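Local coordinates for uncharacterized protein PH0987 (Pyrococcus horikoshii, PDB 2PHC), which is of unknown function but carries a carboxyltransferase C and D domain, and probably binds ATP and acts as a hydrolase, at residues Lys84-Val90 / Gly203-Val209; Gly169-Ile173 / Arg188-Pro192; Ser9-Phe15 / Ser50-Tyr56; Val125-Phe130 / Ser198-Pro202; Val103-Leu109 / Arg143-Pro147. One frame throughout, in Å; residues are numbered along the deposited sequence.

Interaction 1 of 5, residues Lys84-Val90 / Gly203-Val209; sequences KTIEIPV and GDYVKFV
K84 opens a run of backbone hydrogen bonds in which two strands far apart in sequence lie side by side and parallel: its carbonyl O takes the N-H of Y205 at 2.9 Å. From there the bonds alternate, I86 N to Y205 O, K207 N to I86 O, I88 N to K207 O, V209 N to I88 O and V90 N to V209 O, the shortest being I88 N to K207 O at 2.6 Å.

Side-chain polar contacts gather at the start. K84 NZ donates a hydrogen bond to G203 O (3.2 Å) from above the carbonyl plane, while a water links NZ to D204 OD1. D204 OD2 is hydrogen-bonded to L201 N. Bent at chi3 and chi4, the K84 chain lies by the Y205 ring, with K84 CE 3.6 Å from Y205 OH.

Apolar contacts fall mainly on the face of I86, V206, I88 and F208: I88 CD1 meets V206 CG1 at 3.7 Å, and V90 CG2 presses on F208 CD1 at 3.3 Å.

Around the pair, W170 of strand 167-171 touches I88 and F208, helix 63-82 lies against Y205 through R80 and I81, and strand 123-129 bonds to the other edge of 203-209.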
# COMPACT_ATOMS: atom_id res chain seq x y z
N LYS A 84 -7.87 -0.93 -8.37
CA LYS A 84 -6.79 0.01 -8.63
C LYS A 84 -5.47 -0.64 -8.13
O LYS A 84 -4.41 -0.07 -8.21
CB LYS A 84 -7.11 1.31 -7.86
CG LYS A 84 -8.04 2.32 -8.57
CD LYS A 84 -8.39 3.62 -7.65
CE LYS A 84 -7.21 4.66 -7.50
NZ LYS A 84 -6.67 5.04 -8.82
N THR A 85 -5.58 -1.86 -7.63
CA THR A 85 -4.55 -2.54 -6.98
C THR A 85 -3.93 -3.60 -7.88
O THR A 85 -4.62 -4.52 -8.38
CB THR A 85 -5.04 -3.22 -5.70
OG1 THR A 85 -5.43 -2.22 -4.76
CG2 THR A 85 -3.92 -4.04 -5.05
N ILE A 86 -2.60 -3.49 -8.05
CA ILE A 86 -1.90 -4.48 -8.84
C ILE A 86 -1.07 -5.30 -7.86
O ILE A 86 -0.37 -4.76 -7.02
CB ILE A 86 -1.15 -3.78 -9.98
CG1 ILE A 86 -2.18 -3.18 -10.95
CG2 ILE A 86 -0.15 -4.71 -10.68
CD1 ILE A 86 -2.25 -1.69 -10.88
N GLU A 87 -1.20 -6.62 -7.93
CA GLU A 87 -0.48 -7.52 -7.03
C GLU A 87 0.84 -7.93 -7.65
O GLU A 87 0.86 -8.39 -8.80
CB GLU A 87 -1.32 -8.79 -6.76
CG GLU A 87 -2.49 -8.55 -5.87
CD GLU A 87 -3.00 -9.82 -5.19
OE1 GLU A 87 -3.10 -10.89 -5.87
OE2 GLU A 87 -3.30 -9.72 -3.98
N ILE A 88 1.93 -7.80 -6.90
CA ILE A 88 3.28 -7.97 -7.46
C ILE A 88 4.08 -9.02 -6.68
O ILE A 88 4.46 -8.76 -5.51
CB ILE A 88 4.03 -6.57 -7.63
CG1 ILE A 88 3.36 -5.77 -8.77
CG2 ILE A 88 5.46 -6.74 -8.06
CD1 ILE A 88 3.91 -4.38 -9.08
N PRO A 89 4.28 -10.23 -7.30
CA PRO A 89 5.07 -11.24 -6.60
C PRO A 89 6.56 -10.83 -6.55
O PRO A 89 7.09 -10.32 -7.55
CB PRO A 89 4.81 -12.53 -7.42
CG PRO A 89 4.58 -12.08 -8.74
CD PRO A 89 3.82 -10.75 -8.61
N VAL A 90 7.14 -11.00 -5.36
CA VAL A 90 8.49 -10.69 -4.98
C VAL A 90 8.96 -11.92 -4.28
O VAL A 90 8.37 -12.32 -3.28
CB VAL A 90 8.59 -9.54 -3.88
CG1 VAL A 90 10.06 -9.20 -3.51
CG2 VAL A 90 7.85 -8.22 -4.30
N GLY A 203 -0.70 6.47 -9.50
CA GLY A 203 -2.06 6.63 -8.99
C GLY A 203 -2.66 5.29 -8.76
O GLY A 203 -3.58 5.17 -7.95
N ASP A 204 -2.11 4.26 -9.41
CA ASP A 204 -2.30 2.86 -8.99
C ASP A 204 -1.72 2.47 -7.60
O ASP A 204 -0.86 3.15 -7.06
CB ASP A 204 -1.61 1.94 -10.00
CG ASP A 204 -2.26 2.00 -11.40
OD1 ASP A 204 -3.32 2.67 -11.65
OD2 ASP A 204 -1.69 1.33 -12.27
N TYR A 205 -2.21 1.36 -7.04
CA TYR A 205 -1.71 0.82 -5.76
C TYR A 205 -1.01 -0.50 -6.00
O TYR A 205 -1.26 -1.22 -7.00
CB TYR A 205 -2.78 0.62 -4.68
CG TYR A 205 -3.72 1.80 -4.48
CD1 TYR A 205 -3.24 3.05 -4.24
CD2 TYR A 205 -5.11 1.64 -4.59
CE1 TYR A 205 -4.14 4.19 -4.10
CE2 TYR A 205 -6.01 2.74 -4.48
CZ TYR A 205 -5.52 3.99 -4.21
OH TYR A 205 -6.38 5.04 -4.04
N VAL A 206 -0.08 -0.83 -5.10
CA VAL A 206 0.62 -2.08 -5.33
C VAL A 206 0.60 -2.93 -4.07
O VAL A 206 0.81 -2.44 -3.01
CB VAL A 206 2.12 -1.87 -5.81
CG1 VAL A 206 2.85 -3.22 -5.70
CG2 VAL A 206 2.24 -1.26 -7.31
N LYS A 207 0.40 -4.22 -4.25
CA LYS A 207 0.44 -5.11 -3.15
C LYS A 207 1.58 -6.09 -3.48
O LYS A 207 1.50 -6.77 -4.50
CB LYS A 207 -0.94 -5.87 -3.00
CG LYS A 207 -1.04 -6.81 -1.72
CD LYS A 207 -0.51 -6.15 -0.42
CE LYS A 207 -0.78 -6.95 0.97
NZ LYS A 207 -0.16 -8.34 0.93
N PHE A 208 2.65 -6.10 -2.68
CA PHE A 208 3.70 -7.10 -2.86
C PHE A 208 3.28 -8.40 -2.23
O PHE A 208 2.64 -8.40 -1.20
CB PHE A 208 5.06 -6.68 -2.34
CG PHE A 208 5.62 -5.45 -3.02
CD1 PHE A 208 6.01 -5.48 -4.33
CD2 PHE A 208 5.81 -4.29 -2.31
CE1 PHE A 208 6.56 -4.33 -4.92
CE2 PHE A 208 6.34 -3.15 -2.89
CZ PHE A 208 6.71 -3.20 -4.18
N VAL A 209 3.61 -9.48 -2.93
CA VAL A 209 3.15 -10.83 -2.58
C VAL A 209 4.37 -11.74 -2.50
O VAL A 209 4.90 -12.12 -3.55
CB VAL A 209 2.18 -11.42 -3.69
CG1 VAL A 209 1.70 -12.89 -3.28
CG2 VAL A 209 0.97 -10.51 -3.95
O HOH W 1 -5.60 3.30 -10.75

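Interaction 2 of 5, residues Gly169-Ile173 / Arg188-Pro192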
# COMPACT_ATOMS: atom_id res chain seq x y z
N GLY A 169 10.79 0.75 -3.88
CA GLY A 169 10.48 0.84 -5.27
C GLY A 169 11.22 -0.31 -5.87
O GLY A 169 11.74 -1.14 -5.14
N TRP A 170 11.27 -0.37 -7.19
CA TRP A 170 12.07 -1.40 -7.83
C TRP A 170 12.74 -0.91 -9.14
O TRP A 170 12.22 -0.01 -9.82
CB TRP A 170 11.24 -2.65 -8.09
CG TRP A 170 10.16 -2.54 -9.19
CD1 TRP A 170 10.31 -2.75 -10.51
CD2 TRP A 170 8.74 -2.25 -8.99
NE1 TRP A 170 9.11 -2.63 -11.17
CE2 TRP A 170 8.14 -2.27 -10.26
CE3 TRP A 170 7.95 -1.97 -7.85
CZ2 TRP A 170 6.75 -2.06 -10.45
CZ3 TRP A 170 6.54 -1.71 -8.06
CH2 TRP A 170 5.97 -1.79 -9.31
N TYR A 171 13.92 -1.48 -9.40
CA TYR A 171 14.60 -1.47 -10.69
C TYR A 171 13.86 -2.30 -11.71
O TYR A 171 13.71 -3.52 -11.51
CB TYR A 171 15.99 -1.99 -10.49
CG TYR A 171 16.75 -1.16 -9.50
CD1 TYR A 171 17.57 -0.18 -9.94
CD2 TYR A 171 16.64 -1.37 -8.15
CE1 TYR A 171 18.29 0.59 -9.07
CE2 TYR A 171 17.39 -0.62 -7.23
CZ TYR A 171 18.18 0.37 -7.70
OH TYR A 171 18.88 1.18 -6.87
N ALA A 172 13.33 -1.65 -12.74
CA ALA A 172 12.50 -2.36 -13.73
C ALA A 172 13.39 -3.15 -14.70
O ALA A 172 13.01 -4.20 -15.15
CB ALA A 172 11.59 -1.40 -14.49
N ILE A 173 14.60 -2.66 -14.96
CA ILE A 173 15.60 -3.41 -15.73
C ILE A 173 16.97 -3.30 -15.08
O ILE A 173 17.18 -2.51 -14.14
CB ILE A 173 15.64 -2.95 -17.23
CG1 ILE A 173 16.09 -1.50 -17.35
CG2 ILE A 173 14.29 -3.12 -17.89
CD1 ILE A 173 16.72 -1.18 -18.76
N ARG A 188 8.04 -9.11 -15.98
CA ARG A 188 8.70 -8.04 -16.72
C ARG A 188 7.77 -6.85 -16.55
O ARG A 188 6.79 -6.67 -17.32
CB ARG A 188 8.84 -8.38 -18.17
CG ARG A 188 9.76 -7.46 -18.90
CD ARG A 188 9.96 -7.92 -20.36
NE ARG A 188 10.58 -6.85 -21.14
CZ ARG A 188 11.10 -7.02 -22.34
NH1 ARG A 188 11.07 -8.21 -22.91
NH2 ARG A 188 11.64 -5.99 -22.98
N THR A 189 8.10 -6.03 -15.54
CA THR A 189 7.23 -4.90 -15.14
C THR A 189 7.17 -3.72 -16.12
O THR A 189 6.17 -2.99 -16.20
CB THR A 189 7.54 -4.42 -13.68
OG1 THR A 189 8.90 -3.99 -13.60
CG2 THR A 189 7.24 -5.55 -12.64
N PHE A 190 8.25 -3.51 -16.87
CA PHE A 190 8.29 -2.51 -17.94
C PHE A 190 8.67 -3.22 -19.26
O PHE A 190 9.66 -3.94 -19.38
CB PHE A 190 9.30 -1.32 -17.64
CG PHE A 190 8.89 -0.35 -16.48
CD1 PHE A 190 9.11 1.02 -16.60
CD2 PHE A 190 8.40 -0.83 -15.23
CE1 PHE A 190 8.82 1.93 -15.52
CE2 PHE A 190 8.09 0.03 -14.15
CZ PHE A 190 8.36 1.41 -14.30
N ASN A 191 7.93 -2.97 -20.30
CA ASN A 191 8.15 -3.77 -21.49
C ASN A 191 7.80 -2.90 -22.60
O ASN A 191 6.62 -2.73 -22.82
CB ASN A 191 7.27 -5.03 -21.50
CG ASN A 191 7.58 -5.94 -22.68
OD1 ASN A 191 8.20 -5.53 -23.66
ND2 ASN A 191 7.10 -7.18 -22.61
N PRO A 192 8.80 -2.28 -23.28
CA PRO A 192 8.41 -1.37 -24.39
C PRO A 192 7.72 -2.30 -25.44
O PRO A 192 7.87 -3.54 -25.38
CB PRO A 192 9.76 -0.76 -24.85
CG PRO A 192 10.77 -1.88 -24.59
CD PRO A 192 10.26 -2.42 -23.19
O HOH W 2 10.97 -5.59 -14.56
O HOH W 3 11.16 -4.36 -17.03
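The carbonyl oxygen of A172 is held by two waters, each of which hands the contact on to the backbone of the facing loop. One donates to A172 O at 2.5 Å and accepts from T189 N at 3.1 Å; the other donates to A172 O at 2.6 Å and accepts from F190 N.

A direct bond joins the side chains: W170 NE1 gives its hydrogen to T189 OG1 at 2.8 Å, with the oxygen near the edge of the indole but 22° out of its plane. A chi1 of 70°, which places W170 CG between its own N and carbonyl carbon, together with a chi2 of 88° turns the indole N-H toward T189. Strand 167-171 belongs to the mixed sheet of a domain assigned to the cyclophilin-like clan, and the contact ties the end of that strand to the loop that precedes strand 205-211. A phenylalanine in place of W170 would probably leave T189 OG1 without its N-H donor, at a buried position. Next to the indole, A172 CB sits over a face of the F190 ring in a CH-pi contact, 3.7 Å from the centroid and 3.3 Å from CD2; F130 meets the F190 ring as well.

Interaction 3 of 5, residues Ser9-Phe15 / Ser50-Tyr56; sequences SAFLISF and SSLLVIY
Y56 reaches back over S9. A chi1 of 70° sets CG, beyond CB, between the backbone N and the carbonyl carbon, which lays the ring over the S9 main chain. CG stands 3.8 Å from S9 O, CD1 comes closer to that same oxygen, and CE1 lies 3.4 Å from S9 C. CZ and OH, at the tip, meet S9 CA, which sits over one face of the ring, toward its rim. CE1 also touches F11 CE1 at 3.3 Å; these two rings touch at their edges, neither lying over the other's face. With an alanine here, the S9 main chain would probably lose the ring that lies over it, and F11 would keep Y63 as an aromatic neighbour but lose Y56.

Beneath the rings the strands are antiparallel, with F11 and V54 a hydrogen-bonded pair, F11 N to V54 O at 2.6 Å. I13 CD1 continues the same face against V54 CG2. Helices 21-37 and 63-82 cover this face of the four-stranded antiparallel sheet, a two-layer alpha/beta sandwich.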
# COMPACT_ATOMS: atom_id res chain seq x y z
N SER A 9 -27.33 7.91 18.24
CA SER A 9 -27.55 8.26 16.86
C SER A 9 -26.22 8.34 16.07
O SER A 9 -26.01 9.26 15.31
CB SER A 9 -28.34 9.55 16.81
OG SER A 9 -29.70 9.29 17.16
N ALA A 10 -25.36 7.34 16.26
CA ALA A 10 -24.01 7.37 15.70
C ALA A 10 -23.44 6.02 15.40
O ALA A 10 -23.65 5.06 16.14
CB ALA A 10 -23.03 8.12 16.65
N PHE A 11 -22.61 5.97 14.36
CA PHE A 11 -21.84 4.73 14.07
C PHE A 11 -20.35 5.02 13.91
O PHE A 11 -19.99 6.07 13.56
CB PHE A 11 -22.38 4.04 12.76
CG PHE A 11 -23.78 3.46 12.92
CD1 PHE A 11 -24.89 4.23 12.66
CD2 PHE A 11 -23.96 2.16 13.38
CE1 PHE A 11 -26.14 3.72 12.86
CE2 PHE A 11 -25.21 1.68 13.58
CZ PHE A 11 -26.30 2.47 13.28
N LEU A 12 -19.51 4.06 14.21
CA LEU A 12 -18.12 4.23 14.02
C LEU A 12 -17.66 3.13 13.06
O LEU A 12 -17.93 1.94 13.31
CB LEU A 12 -17.40 4.06 15.37
CG LEU A 12 -15.90 4.36 15.46
CD1 LEU A 12 -15.55 5.85 15.47
CD2 LEU A 12 -15.24 3.61 16.63
N ILE A 13 -17.17 3.61 11.94
CA ILE A 13 -16.32 2.90 11.10
C ILE A 13 -14.92 3.05 11.53
O ILE A 13 -14.35 4.04 11.66
CB ILE A 13 -16.50 3.28 9.64
CG1 ILE A 13 -17.95 3.49 9.33
CG2 ILE A 13 -15.95 2.23 8.75
CD1 ILE A 13 -18.21 4.60 8.45
N SER A 14 -14.37 1.94 11.63
CA SER A 14 -13.30 1.47 12.52
C SER A 14 -12.30 0.57 11.77
O SER A 14 -12.70 -0.15 10.88
CB SER A 14 -13.89 0.72 13.74
OG SER A 14 -12.82 0.29 14.53
N PHE A 15 -10.87 0.69 11.38
CA PHE A 15 -10.13 -0.02 10.32
C PHE A 15 -9.08 -1.14 10.67
O PHE A 15 -8.64 -1.89 9.71
CB PHE A 15 -9.52 0.97 9.30
CG PHE A 15 -10.53 1.70 8.46
CD1 PHE A 15 -10.81 1.28 7.18
CD2 PHE A 15 -11.22 2.78 8.98
CE1 PHE A 15 -11.73 1.94 6.39
CE2 PHE A 15 -12.16 3.46 8.24
CZ PHE A 15 -12.43 3.03 6.89
N SER A 50 -7.65 5.86 12.74
CA SER A 50 -8.11 4.55 12.25
C SER A 50 -9.61 4.39 12.40
O SER A 50 -10.06 3.31 12.51
CB SER A 50 -7.38 3.38 12.94
OG SER A 50 -7.45 3.50 14.36
N SER A 51 -10.40 5.46 12.39
CA SER A 51 -11.86 5.29 12.38
C SER A 51 -12.62 6.51 11.85
O SER A 51 -12.09 7.61 11.82
CB SER A 51 -12.34 5.00 13.77
OG SER A 51 -11.77 5.95 14.66
N LEU A 52 -13.88 6.35 11.49
CA LEU A 52 -14.72 7.46 11.18
C LEU A 52 -16.01 7.43 11.89
O LEU A 52 -16.74 6.52 11.78
CB LEU A 52 -14.96 7.54 9.69
CG LEU A 52 -15.93 8.52 9.12
CD1 LEU A 52 -15.36 9.84 9.13
CD2 LEU A 52 -16.17 8.08 7.77
N LEU A 53 -16.29 8.49 12.61
CA LEU A 53 -17.52 8.64 13.31
C LEU A 53 -18.58 9.25 12.45
O LEU A 53 -18.36 10.21 11.80
CB LEU A 53 -17.32 9.37 14.61
CG LEU A 53 -18.51 9.43 15.55
CD1 LEU A 53 -18.86 8.14 16.10
CD2 LEU A 53 -18.32 10.43 16.58
N VAL A 54 -19.72 8.62 12.42
CA VAL A 54 -20.81 9.02 11.62
C VAL A 54 -22.05 9.22 12.49
O VAL A 54 -22.47 8.36 13.25
CB VAL A 54 -21.15 8.00 10.48
CG1 VAL A 54 -22.11 8.66 9.45
CG2 VAL A 54 -19.88 7.62 9.77
N ILE A 55 -22.61 10.38 12.32
CA ILE A 55 -23.76 10.77 13.08
C ILE A 55 -24.88 11.28 12.22
O ILE A 55 -24.62 11.90 11.18
CB ILE A 55 -23.33 12.05 13.94
CG1 ILE A 55 -22.25 11.68 14.96
CG2 ILE A 55 -24.52 12.72 14.64
CD1 ILE A 55 -21.54 12.87 15.48
N TYR A 56 -26.07 10.83 12.58
CA TYR A 56 -27.26 10.82 11.77
C TYR A 56 -28.41 11.45 12.48
O TYR A 56 -28.45 11.51 13.68
CB TYR A 56 -27.63 9.42 11.28
CG TYR A 56 -28.16 8.39 12.25
CD1 TYR A 56 -27.34 7.45 12.81
CD2 TYR A 56 -29.49 8.29 12.54
CE1 TYR A 56 -27.79 6.53 13.63
CE2 TYR A 56 -29.95 7.33 13.38
CZ TYR A 56 -29.09 6.46 13.92
OH TYR A 56 -29.53 5.51 14.75

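Interaction 4 of 5, residues Val125-Phe130 / Ser198-Pro202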
# COMPACT_ATOMS: atom_id res chain seq x y z
N VAL A 125 1.90 4.08 -6.22
CA VAL A 125 2.84 4.47 -7.27
C VAL A 125 2.77 5.95 -7.57
O VAL A 125 1.79 6.46 -8.10
CB VAL A 125 2.52 3.68 -8.54
CG1 VAL A 125 3.50 4.01 -9.75
CG2 VAL A 125 2.57 2.19 -8.17
N TYR A 126 3.82 6.66 -7.25
CA TYR A 126 3.73 8.12 -7.34
C TYR A 126 4.53 8.66 -8.54
O TYR A 126 4.27 9.74 -9.01
CB TYR A 126 4.02 8.83 -5.98
CG TYR A 126 5.49 8.78 -5.53
CD1 TYR A 126 6.39 9.62 -6.06
CD2 TYR A 126 5.92 7.89 -4.53
CE1 TYR A 126 7.80 9.62 -5.68
CE2 TYR A 126 7.34 7.85 -4.10
CZ TYR A 126 8.23 8.73 -4.70
OH TYR A 126 9.55 8.74 -4.32
N PHE A 127 5.45 7.88 -9.11
CA PHE A 127 6.27 8.41 -10.21
C PHE A 127 6.79 7.21 -10.90
O PHE A 127 7.08 6.26 -10.22
CB PHE A 127 7.45 9.28 -9.66
CG PHE A 127 8.27 9.99 -10.76
CD1 PHE A 127 7.87 11.20 -11.27
CD2 PHE A 127 9.42 9.43 -11.25
CE1 PHE A 127 8.61 11.84 -12.27
CE2 PHE A 127 10.18 10.09 -12.23
CZ PHE A 127 9.76 11.27 -12.75
N LEU A 128 6.92 7.27 -12.24
CA LEU A 128 7.67 6.26 -12.98
C LEU A 128 8.81 6.92 -13.85
O LEU A 128 8.60 7.93 -14.57
CB LEU A 128 6.76 5.47 -13.92
CG LEU A 128 5.62 4.69 -13.19
CD1 LEU A 128 4.67 4.20 -14.27
CD2 LEU A 128 6.18 3.46 -12.43
N GLY A 129 9.95 6.23 -13.88
CA GLY A 129 10.98 6.61 -14.84
C GLY A 129 11.21 5.45 -15.78
O GLY A 129 10.96 4.27 -15.40
N PHE A 130 11.62 5.89 -16.92
CA PHE A 130 11.91 5.13 -18.02
C PHE A 130 13.32 5.46 -18.38
O PHE A 130 13.87 6.51 -18.31
CB PHE A 130 10.95 5.35 -19.16
CG PHE A 130 9.55 5.09 -18.81
CD1 PHE A 130 9.01 3.87 -18.97
CD2 PHE A 130 8.77 6.08 -18.33
CE1 PHE A 130 7.72 3.64 -18.66
CE2 PHE A 130 7.47 5.85 -18.01
CZ PHE A 130 6.94 4.63 -18.19
N SER A 198 4.37 -0.10 -18.83
CA SER A 198 4.65 -0.55 -17.42
C SER A 198 3.35 -1.19 -16.90
O SER A 198 2.28 -0.71 -17.25
CB SER A 198 5.03 0.63 -16.50
OG SER A 198 4.19 1.75 -16.79
N ILE A 199 3.42 -2.20 -16.05
CA ILE A 199 2.19 -2.80 -15.48
C ILE A 199 1.51 -1.91 -14.45
O ILE A 199 0.44 -2.19 -13.94
CB ILE A 199 2.42 -4.21 -14.86
CG1 ILE A 199 3.57 -4.25 -13.91
CG2 ILE A 199 2.90 -5.17 -15.91
CD1 ILE A 199 3.71 -5.70 -13.29
N VAL A 200 1.80 -0.80 -13.89
CA VAL A 200 1.33 0.07 -12.83
C VAL A 200 1.49 1.39 -13.45
O VAL A 200 2.42 1.62 -14.26
CB VAL A 200 2.26 -0.20 -11.57
CG1 VAL A 200 2.25 -1.70 -10.95
CG2 VAL A 200 3.56 0.70 -11.54
N LEU A 201 0.82 2.25 -13.22
CA LEU A 201 0.88 3.63 -13.63
C LEU A 201 0.71 4.52 -12.40
O LEU A 201 0.11 4.08 -11.45
CB LEU A 201 -0.18 3.88 -14.73
CG LEU A 201 0.11 3.34 -16.14
CD1 LEU A 201 -1.16 3.43 -16.93
CD2 LEU A 201 1.21 4.19 -16.83
N PRO A 202 1.28 5.75 -12.42
CA PRO A 202 1.05 6.63 -11.27
C PRO A 202 -0.45 6.67 -10.80
O PRO A 202 -1.39 6.86 -11.64
CB PRO A 202 1.57 8.04 -11.75
CG PRO A 202 2.71 7.71 -12.75
CD PRO A 202 2.11 6.39 -13.48
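Where V125 and P202 pass, their CA atoms 4.9 Å apart, the backbones meet through a CA-H...O contact, P202 CA to V125 O at 3.3 Å, rather than by strand pairing. The strand concerned, 123-129, lies in the mixed sheet of the carboxyltransferase C and D domain, and 198-202 is the loop leading into the neighbouring strand 205-211.

The side chains close the rest by apolar packing. V125 and V200 cross at about a right angle, and V200 CG2 lies 3.8 Å from both methyls of V125. With CG anti to the carbonyl carbon (chi1 -61°), L128 sends CD2 to V200 CG2 at 3.9 Å, whereas CD1 is inserted among V200 O, S198 OG and the proline ring. F130 ends the row, with S198 OG near the plane of its ring, at the edge. Behind the contact, V200 also touches I86 and I88 of strand 85-92, and A135 of strand 134-138 backs L128. The packing is tightest at L128 CD1, which stands 3.5 Å from P202 CD.

Interaction 5 of 5, residues Val103-Leu109 / Arg143-Pro147; sequences VAQYNGL and RIATP
A chi1 of -69° and a chi2 of -61° turn the N107 amide to face A145 and T146, while Y106, whose CG lies opposite the backbone N (chi1 -175°), sends its ring out over T146 and P147. N107 ND2 bonds to A145 O at 3.1 Å, nearly in the amide plane though above the plane of the carbonyl, and back to V103 O at 2.8 Å within its own helix. A weak bond to T146 OG1 adds a third acceptor for the two N-H groups.

Helix 100-107 ends here in a Schellman motif, with G108, at positive phi, as its C-prime residue and L109 N bonded to A104 O. Just past it L109 CD1 packs against I144 CG2 at 3.8 Å, and a water donates to both N107 O and R143 O. On the other flank P147 CD sits over a face of the Y106 ring, 3.3 Å from CZ, and T146 CG2 approaches over a face too. V103 CG1 lies beside T146 OG1 at 3.5 Å.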
# COMPACT_ATOMS: atom_id res chain seq x y z
N VAL A 103 19.19 -4.87 6.44
CA VAL A 103 17.96 -4.03 6.65
C VAL A 103 17.34 -4.37 7.98
O VAL A 103 17.04 -3.50 8.75
CB VAL A 103 16.86 -4.20 5.56
CG1 VAL A 103 15.56 -3.47 6.04
CG2 VAL A 103 17.35 -3.70 4.22
N ALA A 104 17.16 -5.68 8.19
CA ALA A 104 16.72 -6.29 9.45
C ALA A 104 17.59 -5.80 10.58
O ALA A 104 17.18 -5.11 11.49
CB ALA A 104 16.88 -7.78 9.28
N GLN A 105 18.85 -6.06 10.46
CA GLN A 105 19.75 -5.78 11.56
C GLN A 105 19.84 -4.33 11.85
O GLN A 105 19.86 -3.98 13.03
CB GLN A 105 21.12 -6.41 11.21
CG GLN A 105 22.31 -5.90 12.04
CD GLN A 105 23.32 -7.00 12.28
OE1 GLN A 105 23.57 -7.86 11.36
NE2 GLN A 105 23.90 -7.03 13.54
N TYR A 106 19.92 -3.45 10.83
CA TYR A 106 19.94 -1.95 11.06
C TYR A 106 18.67 -1.51 11.80
O TYR A 106 18.62 -0.51 12.46
CB TYR A 106 20.09 -1.24 9.68
CG TYR A 106 20.26 0.27 9.68
CD1 TYR A 106 21.51 0.81 9.56
CD2 TYR A 106 19.16 1.17 9.74
CE1 TYR A 106 21.73 2.20 9.55
CE2 TYR A 106 19.38 2.62 9.68
CZ TYR A 106 20.67 3.07 9.60
OH TYR A 106 21.02 4.40 9.61
N ASN A 107 17.61 -2.31 11.76
CA ASN A 107 16.33 -1.87 12.35
C ASN A 107 15.88 -2.72 13.51
O ASN A 107 14.96 -2.34 14.20
CB ASN A 107 15.23 -1.77 11.26
CG ASN A 107 15.51 -0.64 10.32
OD1 ASN A 107 15.55 0.51 10.75
ND2 ASN A 107 15.84 -0.96 9.07
N GLY A 108 16.54 -3.86 13.71
CA GLY A 108 16.48 -4.56 15.00
C GLY A 108 15.34 -5.51 14.85
O GLY A 108 14.56 -5.69 15.77
N LEU A 109 15.31 -6.20 13.70
CA LEU A 109 14.22 -7.10 13.39
C LEU A 109 14.81 -8.37 12.79
O LEU A 109 15.95 -8.39 12.35
CB LEU A 109 13.27 -6.46 12.34
CG LEU A 109 12.54 -5.11 12.53
CD1 LEU A 109 12.13 -4.43 11.20
CD2 LEU A 109 11.30 -5.23 13.47
N ARG A 143 9.67 1.44 10.07
CA ARG A 143 10.44 0.51 10.84
C ARG A 143 11.45 -0.23 10.01
O ARG A 143 12.35 -0.90 10.56
CB ARG A 143 9.52 -0.49 11.55
CG ARG A 143 8.76 0.09 12.72
CD ARG A 143 7.77 -0.99 13.21
NE ARG A 143 6.63 -1.21 12.32
CZ ARG A 143 5.82 -2.26 12.34
NH1 ARG A 143 6.02 -3.27 13.20
NH2 ARG A 143 4.80 -2.33 11.48
N ILE A 144 11.24 -0.22 8.68
CA ILE A 144 12.23 -0.78 7.74
C ILE A 144 13.08 0.24 6.95
O ILE A 144 13.85 -0.14 6.09
CB ILE A 144 11.65 -1.88 6.88
CG1 ILE A 144 10.48 -1.37 6.05
CG2 ILE A 144 11.22 -3.04 7.76
CD1 ILE A 144 10.21 -2.32 4.92
N ALA A 145 12.99 1.52 7.34
CA ALA A 145 13.78 2.61 6.77
C ALA A 145 15.30 2.27 6.81
O ALA A 145 15.79 1.85 7.86
CB ALA A 145 13.48 3.92 7.54
N THR A 146 16.04 2.44 5.71
CA THR A 146 17.47 2.05 5.67
C THR A 146 18.18 2.85 4.63
O THR A 146 17.80 2.80 3.42
CB THR A 146 17.70 0.53 5.33
OG1 THR A 146 16.88 -0.28 6.16
CG2 THR A 146 19.18 0.12 5.58
N PRO A 147 19.29 3.53 5.05
CA PRO A 147 20.06 4.35 4.08
C PRO A 147 20.68 3.50 2.99
O PRO A 147 20.72 2.33 3.17
CB PRO A 147 21.13 5.07 4.93
CG PRO A 147 21.35 4.12 6.10
CD PRO A 147 19.90 3.56 6.40
O HOH W 4 12.72 -0.60 13.62

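In the fold
Interactions 1, 2 and 4 form one connected cluster about the mixed sheet. Strand 205-211 joins interaction 1 to interaction 4 through G203 N to V125 O (2.9 Å) and D204 O to V125 N (3.0 Å), both probable hydrogen bonds. W170 CH2 of interaction 2 packs on I88 CD1 of interaction 1 at 3.3 Å, and T189 O probably bonds to I199 N of interaction 4. Interaction 5 stands apart, its nearest atoms about 9 Å from those of interactions 1 and 2. Interaction 3 belongs to the separate four-stranded sheet, its centre about 41 Å from that of interaction 2, across the middle of the chain. None of the five contacts is assigned to an active site.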